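Botulinum neurotoxin type G (PDB 3MPP) binds the surface of nerve cells through its receptor-binding domain, delivers its light chain into the cytosol and acts there as a zinc-dependent protease. Local coordinates at residues 267-270 with 275-278; 232-235 with 239-242; 104-107 with 112-115. The protein carries 4 engineered substitutions. One frame throughout, in Å; residues are numbered along the deposited sequence.

Contact 1 (267-270 with 275-278)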
loop_
_atom_site.group_PDB
_atom_site.type_symbol
_atom_site.label_atom_id
_atom_site.label_comp_id
_atom_site.label_asym_id
_atom_site.label_seq_id
_atom_site.Cartn_x
_atom_site.Cartn_y
_atom_site.Cartn_z
ATOM N N THR A 267 -8.482 -13.248 14.109
ATOM C CA THR A 267 -9.649 -12.773 14.834
ATOM C C THR A 267 -10.172 -11.579 14.073
ATOM O O THR A 267 -9.517 -11.088 13.152
ATOM C CB THR A 267 -9.279 -12.330 16.255
ATOM O OG1 THR A 267 -8.142 -11.452 16.195
ATOM C CG2 THR A 267 -8.931 -13.552 17.099
ATOM N N ASN A 268 -11.343 -11.091 14.469
ATOM C CA ASN A 268 -11.973 -10.012 13.737
ATOM C C ASN A 268 -12.686 -9.035 14.644
ATOM O O ASN A 268 -12.893 -9.292 15.829
ATOM C CB ASN A 268 -12.978 -10.582 12.751
ATOM C CG ASN A 268 -14.084 -11.327 13.441
ATOM O OD1 ASN A 268 -14.913 -10.729 14.113
ATOM N ND2 ASN A 268 -14.093 -12.642 13.299
ATOM N N PHE A 269 -13.054 -7.905 14.067
ATOM C CA PHE A 269 -13.956 -6.978 14.727
ATOM C C PHE A 269 -15.042 -6.597 13.740
ATOM O O PHE A 269 -14.765 -6.296 12.581
ATOM C CB PHE A 269 -13.215 -5.718 15.212
ATOM C CG PHE A 269 -14.118 -4.748 15.925
ATOM C CD1 PHE A 269 -14.177 -4.722 17.309
ATOM C CD2 PHE A 269 -14.957 -3.912 15.208
ATOM C CE1 PHE A 269 -15.033 -3.843 17.972
ATOM C CE2 PHE A 269 -15.824 -3.045 15.855
ATOM C CZ PHE A 269 -15.860 -3.005 17.243
ATOM N N ASN A 270 -16.290 -6.623 14.181
ATOM C CA ASN A 270 -17.345 -6.056 13.366
ATOM C C ASN A 270 -18.441 -5.420 14.204
ATOM O O ASN A 270 -18.656 -5.783 15.359
ATOM C CB ASN A 270 -17.907 -7.073 12.359
ATOM C CG ASN A 270 -18.280 -8.396 12.999
ATOM O OD1 ASN A 270 -19.274 -8.491 13.710
ATOM N ND2 ASN A 270 -17.501 -9.430 12.718
ATOM N N ASN A 275 -16.520 -4.331 9.260
ATOM C CA ASN A 275 -15.930 -5.614 9.636
ATOM C C ASN A 275 -14.530 -5.698 9.082
ATOM O O ASN A 275 -14.288 -5.304 7.933
ATOM C CB ASN A 275 -16.747 -6.778 9.070
ATOM C CG ASN A 275 -15.990 -8.092 9.133
ATOM O OD1 ASN A 275 -15.845 -8.684 10.203
ATOM N ND2 ASN A 275 -15.476 -8.538 7.990
ATOM N N TYR A 276 -13.605 -6.202 9.896
ATOM C CA TYR A 276 -12.232 -6.434 9.463
ATOM C C TYR A 276 -11.589 -7.525 10.295
ATOM O O TYR A 276 -11.940 -7.710 11.458
ATOM C CB TYR A 276 -11.374 -5.161 9.594
ATOM C CG TYR A 276 -11.195 -4.656 11.010
ATOM C CD1 TYR A 276 -10.112 -5.054 11.784
ATOM C CD2 TYR A 276 -12.106 -3.747 11.567
ATOM C CE1 TYR A 276 -9.940 -4.579 13.092
ATOM C CE2 TYR A 276 -11.942 -3.269 12.867
ATOM C CZ TYR A 276 -10.860 -3.689 13.622
ATOM O OH TYR A 276 -10.706 -3.214 14.904
ATOM N N GLN A 277 -10.617 -8.217 9.709
ATOM C CA GLN A 277 -9.790 -9.130 10.484
ATOM C C GLN A 277 -8.549 -8.424 10.994
ATOM O O GLN A 277 -8.001 -7.561 10.311
ATOM C CB GLN A 277 -9.423 -10.366 9.657
ATOM C CG GLN A 277 -10.608 -11.345 9.554
ATOM C CD GLN A 277 -10.279 -12.548 8.706
ATOM O OE1 GLN A 277 -9.366 -12.505 7.876
ATOM N NE2 GLN A 277 -11.029 -13.625 8.893
ATOM N N ASN A 278 -8.122 -8.785 12.204
ATOM C CA ASN A 278 -6.890 -8.243 12.793
ATOM C C ASN A 278 -5.617 -8.659 12.045
ATOM O O ASN A 278 -5.533 -9.771 11.533
ATOM C CB ASN A 278 -6.793 -8.666 14.265
ATOM C CG ASN A 278 -7.803 -7.953 15.122
ATOM O OD1 ASN A 278 -8.622 -8.571 15.814
ATOM N ND2 ASN A 278 -7.778 -6.636 15.053
HETATM O O HOH W 1 -10.753 -7.479 17.678
HETATM O O HOH W 2 -12.443 -13.867 11.584
#

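Contact 2 (232-235 with 239-242)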
loop_
_atom_site.group_PDB
_atom_site.type_symbol
_atom_site.label_atom_id
_atom_site.label_comp_id
_atom_site.label_asym_id
_atom_site.label_seq_id
_atom_site.Cartn_x
_atom_site.Cartn_y
_atom_site.Cartn_z
ATOM N N ASN A 232 4.719 1.160 1.600
ATOM C CA ASN A 232 5.986 1.867 1.799
ATOM C C ASN A 232 7.185 0.934 1.645
ATOM O O ASN A 232 7.042 -0.290 1.732
ATOM C CB ASN A 232 6.015 2.522 3.183
ATOM C CG ASN A 232 5.150 3.754 3.246
ATOM O OD1 ASN A 232 5.048 4.492 2.267
ATOM N ND2 ASN A 232 4.522 3.983 4.388
ATOM N N PRO A 233 8.379 1.503 1.416
ATOM C CA PRO A 233 9.555 0.628 1.311
ATOM C C PRO A 233 9.711 -0.330 2.500
ATOM O O PRO A 233 9.492 0.031 3.656
ATOM C CB PRO A 233 10.723 1.614 1.280
ATOM C CG PRO A 233 10.117 2.861 0.627
ATOM C CD PRO A 233 8.707 2.923 1.178
ATOM N N LEU A 234 10.093 -1.561 2.186
ATOM C CA LEU A 234 10.392 -2.568 3.190
ATOM C C LEU A 234 11.734 -2.223 3.844
ATOM O O LEU A 234 12.667 -1.842 3.151
ATOM C CB LEU A 234 10.493 -3.934 2.507
ATOM C CG LEU A 234 10.479 -5.175 3.401
ATOM C CD1 LEU A 234 9.166 -5.295 4.184
ATOM C CD2 LEU A 234 10.725 -6.415 2.545
ATOM N N ARG A 235 11.841 -2.392 5.161
ATOM C CA ARG A 235 13.065 -2.005 5.874
ATOM C C ARG A 235 13.662 -3.067 6.797
ATOM O O ARG A 235 12.956 -3.923 7.323
ATOM C CB ARG A 235 12.819 -0.714 6.664
ATOM C CG ARG A 235 12.540 0.463 5.729
ATOM C CD ARG A 235 12.383 1.803 6.407
ATOM N NE ARG A 235 11.858 2.771 5.441
ATOM C CZ ARG A 235 12.595 3.666 4.790
ATOM N NH1 ARG A 235 13.901 3.746 5.011
ATOM N NH2 ARG A 235 12.024 4.493 3.928
ATOM N N GLN A 239 10.002 -4.174 13.119
ATOM C CA GLN A 239 9.071 -5.255 13.470
ATOM C C GLN A 239 7.926 -5.392 12.473
ATOM O O GLN A 239 7.248 -4.413 12.157
ATOM C CB GLN A 239 8.520 -5.058 14.876
ATOM C CG GLN A 239 9.599 -5.135 15.966
ATOM C CD GLN A 239 9.081 -4.612 17.278
ATOM O OE1 GLN A 239 8.401 -3.593 17.312
ATOM N NE2 GLN A 239 9.365 -5.320 18.361
ATOM N N TYR A 240 7.708 -6.621 12.008
ATOM C CA TYR A 240 6.692 -6.923 11.013
ATOM C C TYR A 240 5.917 -8.176 11.387
ATOM O O TYR A 240 6.518 -9.201 11.724
ATOM C CB TYR A 240 7.344 -7.234 9.673
ATOM C CG TYR A 240 7.950 -6.060 8.941
ATOM C CD1 TYR A 240 7.197 -4.923 8.649
ATOM C CD2 TYR A 240 9.267 -6.111 8.498
ATOM C CE1 TYR A 240 7.761 -3.847 7.943
ATOM C CE2 TYR A 240 9.841 -5.047 7.800
ATOM C CZ TYR A 240 9.077 -3.923 7.521
ATOM O OH TYR A 240 9.647 -2.867 6.819
ATOM N N TYR A 241 4.594 -8.096 11.294
ATOM C CA TYR A 241 3.741 -9.283 11.275
ATOM C C TYR A 241 3.665 -9.779 9.830
ATOM O O TYR A 241 4.036 -9.064 8.895
ATOM C CB TYR A 241 2.356 -8.950 11.863
ATOM C CG TYR A 241 2.478 -8.494 13.298
ATOM C CD1 TYR A 241 2.626 -9.422 14.324
ATOM C CD2 TYR A 241 2.497 -7.140 13.626
ATOM C CE1 TYR A 241 2.777 -9.020 15.656
ATOM C CE2 TYR A 241 2.649 -6.723 14.955
ATOM C CZ TYR A 241 2.780 -7.673 15.957
ATOM O OH TYR A 241 2.918 -7.281 17.259
ATOM N N LEU A 242 3.205 -11.007 9.643
ATOM C CA LEU A 242 3.341 -11.655 8.355
ATOM C C LEU A 242 1.976 -11.925 7.753
ATOM O O LEU A 242 1.045 -12.369 8.437
ATOM C CB LEU A 242 4.164 -12.945 8.499
ATOM C CG LEU A 242 4.759 -13.633 7.262
ATOM C CD1 LEU A 242 5.634 -12.683 6.419
ATOM C CD2 LEU A 242 5.551 -14.883 7.668
HETATM O O HOH W 3 8.309 -0.755 6.084
#

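Contact 3 (104-107 with 112-115)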
loop_
_atom_site.group_PDB
_atom_site.type_symbol
_atom_site.label_atom_id
_atom_site.label_comp_id
_atom_site.label_asym_id
_atom_site.label_seq_id
_atom_site.Cartn_x
_atom_site.Cartn_y
_atom_site.Cartn_z
ATOM N N LYS A 104 -12.690 19.793 -7.579
ATOM C CA LYS A 104 -12.188 19.425 -6.266
ATOM C C LYS A 104 -12.162 17.915 -6.116
ATOM O O LYS A 104 -13.002 17.208 -6.675
ATOM C CB LYS A 104 -13.046 20.052 -5.167
ATOM C CG LYS A 104 -14.410 19.409 -4.996
ATOM C CD LYS A 104 -15.234 20.129 -3.929
ATOM C CE LYS A 104 -16.602 19.475 -3.750
ATOM N NZ LYS A 104 -17.302 19.929 -2.510
ATOM N N VAL A 105 -11.169 17.437 -5.374
ATOM C CA VAL A 105 -11.125 16.062 -4.926
ATOM C C VAL A 105 -11.502 16.066 -3.444
ATOM O O VAL A 105 -10.950 16.835 -2.644
ATOM C CB VAL A 105 -9.718 15.449 -5.133
ATOM C CG1 VAL A 105 -9.639 14.048 -4.524
ATOM C CG2 VAL A 105 -9.372 15.408 -6.618
ATOM N N SER A 106 -12.470 15.235 -3.084
ATOM C CA SER A 106 -12.895 15.147 -1.692
ATOM C C SER A 106 -12.946 13.689 -1.217
ATOM O O SER A 106 -12.943 12.746 -2.011
ATOM C CB SER A 106 -14.249 15.832 -1.502
ATOM O OG SER A 106 -15.269 15.123 -2.171
ATOM N N ILE A 107 -12.970 13.519 0.091
ATOM C CA ILE A 107 -13.042 12.201 0.677
ATOM C C ILE A 107 -14.289 12.169 1.542
ATOM O O ILE A 107 -14.609 13.145 2.225
ATOM C CB ILE A 107 -11.780 11.893 1.513
ATOM C CG1 ILE A 107 -10.576 11.682 0.582
ATOM C CG2 ILE A 107 -12.016 10.679 2.412
ATOM C CD1 ILE A 107 -9.271 11.382 1.295
ATOM N N ILE A 112 -13.735 8.105 -2.467
ATOM C CA ILE A 112 -12.920 9.177 -3.005
ATOM C C ILE A 112 -13.729 9.787 -4.144
ATOM O O ILE A 112 -14.252 9.060 -4.988
ATOM C CB ILE A 112 -11.557 8.648 -3.498
ATOM C CG1 ILE A 112 -10.709 9.789 -4.061
ATOM C CG2 ILE A 112 -11.750 7.557 -4.523
ATOM C CD1 ILE A 112 -9.891 10.507 -3.022
ATOM N N ILE A 113 -13.848 11.113 -4.152
ATOM C CA ILE A 113 -14.859 11.791 -4.969
ATOM C C ILE A 113 -14.288 12.925 -5.813
ATOM O O ILE A 113 -13.559 13.781 -5.314
ATOM C CB ILE A 113 -15.955 12.415 -4.083
ATOM C CG1 ILE A 113 -16.643 11.353 -3.227
ATOM C CG2 ILE A 113 -16.960 13.179 -4.924
ATOM C CD1 ILE A 113 -17.526 11.952 -2.145
ATOM N N TRP A 114 -14.646 12.928 -7.090
ATOM C CA TRP A 114 -14.269 13.983 -8.021
ATOM C C TRP A 114 -15.505 14.827 -8.374
ATOM O O TRP A 114 -16.542 14.289 -8.744
ATOM C CB TRP A 114 -13.682 13.337 -9.280
ATOM C CG TRP A 114 -13.417 14.257 -10.435
ATOM C CD1 TRP A 114 -14.121 14.323 -11.605
ATOM C CD2 TRP A 114 -12.351 15.205 -10.554
ATOM N NE1 TRP A 114 -13.563 15.260 -12.438
ATOM C CE2 TRP A 114 -12.475 15.815 -11.818
ATOM C CE3 TRP A 114 -11.302 15.596 -9.719
ATOM C CZ2 TRP A 114 -11.596 16.798 -12.260
ATOM C CZ3 TRP A 114 -10.434 16.570 -10.162
ATOM C CH2 TRP A 114 -10.583 17.158 -11.421
ATOM N N THR A 115 -15.394 16.144 -8.252
ATOM C CA THR A 115 -16.535 17.025 -8.463
ATOM C C THR A 115 -16.206 18.187 -9.392
ATOM O O THR A 115 -15.160 18.830 -9.254
ATOM C CB THR A 115 -17.068 17.600 -7.128
ATOM O OG1 THR A 115 -17.520 16.532 -6.283
ATOM C CG2 THR A 115 -18.211 18.562 -7.388
HETATM O O HOH W 4 -15.169 16.233 -4.808
#

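Contact 1 (267-270 with 275-278)
F269 and Y276 form an antiparallel hydrogen-bonded pair, and both aromatic side chains leave the same face of the strands. Their ring planes are only 23° apart, but the centroids stand 5.8 Å from each other, so the rings are slid past one another with hardly any overlap. The closest approach is made by the stem of the phenylalanine, with F269 CB 3.5 Å from Y276 CZ, and the ring atoms meet a little farther off. In Y276, CG lies between the backbone N and the carbonyl carbon (chi1 64°), which brings the ring back across the neighbouring strand; F269 has CG anti to its N, and its ring is carried off from the partner strand. The tyrosine hydroxyl is bonded to N80 ND2 of the N-terminal subdomain.

The two segments are the arms of a β hairpin in the C-terminal, β-trefoil subdomain, running antiparallel and joined by F269 N to Y276 O (2.8 Å) and the reciprocal bond. Asparagines and a glutamine occupy the other face. N270 and N275 lie side by side, their amide planes turned 44° apart; N270 ND2 donates to N275 OD1 over 3.1 Å, tilted from the carbonyl plane, while N275 ND2 is taken by K133 O and N135 OD1. A water accepts from both N268 ND2 (2.7 Å) and Q277 NE2 (3.0 Å), and Q277 OE1 is bonded to N249 ND2. At the far end T267 and N278 are joined twice: N278 N donates to T267 O at 2.9 Å, and T267 OG1 reaches a lone pair of N278 OD1, in the carbonyl plane.

Contact 2 (232-235 with 239-242)
R235 N donates to the phenol oxygen of Y240, N to OH 2.8 Å, with an N-H...O angle of 158°. That hydroxyl in turn donates to a water 2.6 Å from OH, and the water donates a hydrogen bond to P233 O, 2.8 Å away. Both the amide nitrogen and the water lie in the ring plane at its edge. R235 O also sits near that plane, 3.3 Å from Y240 CE2. L234 supplies the apolar part: with CG anti to the backbone N (chi1 -166°), its CD1 reaches obliquely to Y240 CZ at 3.6 Å.

In the next shell, the Y240 ring meets that of F422 with planes at about 55°, and both L234 and Y240 rest on I287. Backbone bonds of L234 with L226 and V302 fix the loop, while those of Y240 with F285 and Y241 with I423 set strand 239-244 among its neighbours. Further out, N232 OD1 is bonded to W143 NE1 and Q39 NE2 of the N-terminal subdomain.

A buried tyrosine thus has its hydroxyl used both as acceptor and as donor; the two in-plane partners would fix the rotation of the O-H and hold the loop through R235 N and, by way of the water, P233 O, with L234 CD1 adding apolar packing.

Contact 3 (104-107 with 112-115)
The indole of W114 meets V105 at its edge: V105 CG2 lies in the ring plane, 3.7 Å from W114 CE3. With CG anti to its backbone N (chi1 171°), W114 directs the ring across the partner strand, where it also meets the indole of W103, planes at about 30°. On the same face I112 CD1 is shared by two side chains, being 3.9 Å from V105 CG1 and 3.9 Å from I107 CG1. W114 and V105 also touch I69 and F71 of strand 67-74, respectively, while I112 and W114 touch I146 and I148 of strand 144-150, respectively.

Those strands belong to the other sheet of the lectin-like β sandwich that forms the N-terminal subdomain, so this face of the hairpin 103-108/111-117 is part of its apolar filling. The strands run antiparallel at 153°, with paired bonds between K104 and T115 and between S106 and I113; the shortest is I113 N to S106 O, 2.8 Å.

The opposite face is more polar. S106 OG lies 3.4 Å from I113 CB and is bonded to E90 OE2. K104 stretches alongside T115, its CE 3.9 Å from T115 CB. A water among them is 2.9 Å from S106 OG and 2.8 Å from T115 OG1, and bonds the backbone carbonyls of K104 and I113 as well; T115 OG1 has a further partner in S125 OG.

In the fold
Contact 3 is the core contact: of its eight touching residues seven are buried, in the β sandwich of the N-terminal subdomain, and its chemistry is divided between an apolar face and a water-bridged one. Contacts 1 and 2 share the C-terminal subdomain, lie about 21 Å apart between centres and are only partly buried. Contact 1 is again a hairpin, but at the surface, and amides replace aliphatics on one of its faces. Contact 2 pairs a loop with a strand and relies on a single side-chain hydroxyl rather than repeated backbone bonds. Both C-terminal contacts include residues bonded to the N-terminal subdomain, although contact 3 itself stays about 16-17 Å from them between nearest atoms.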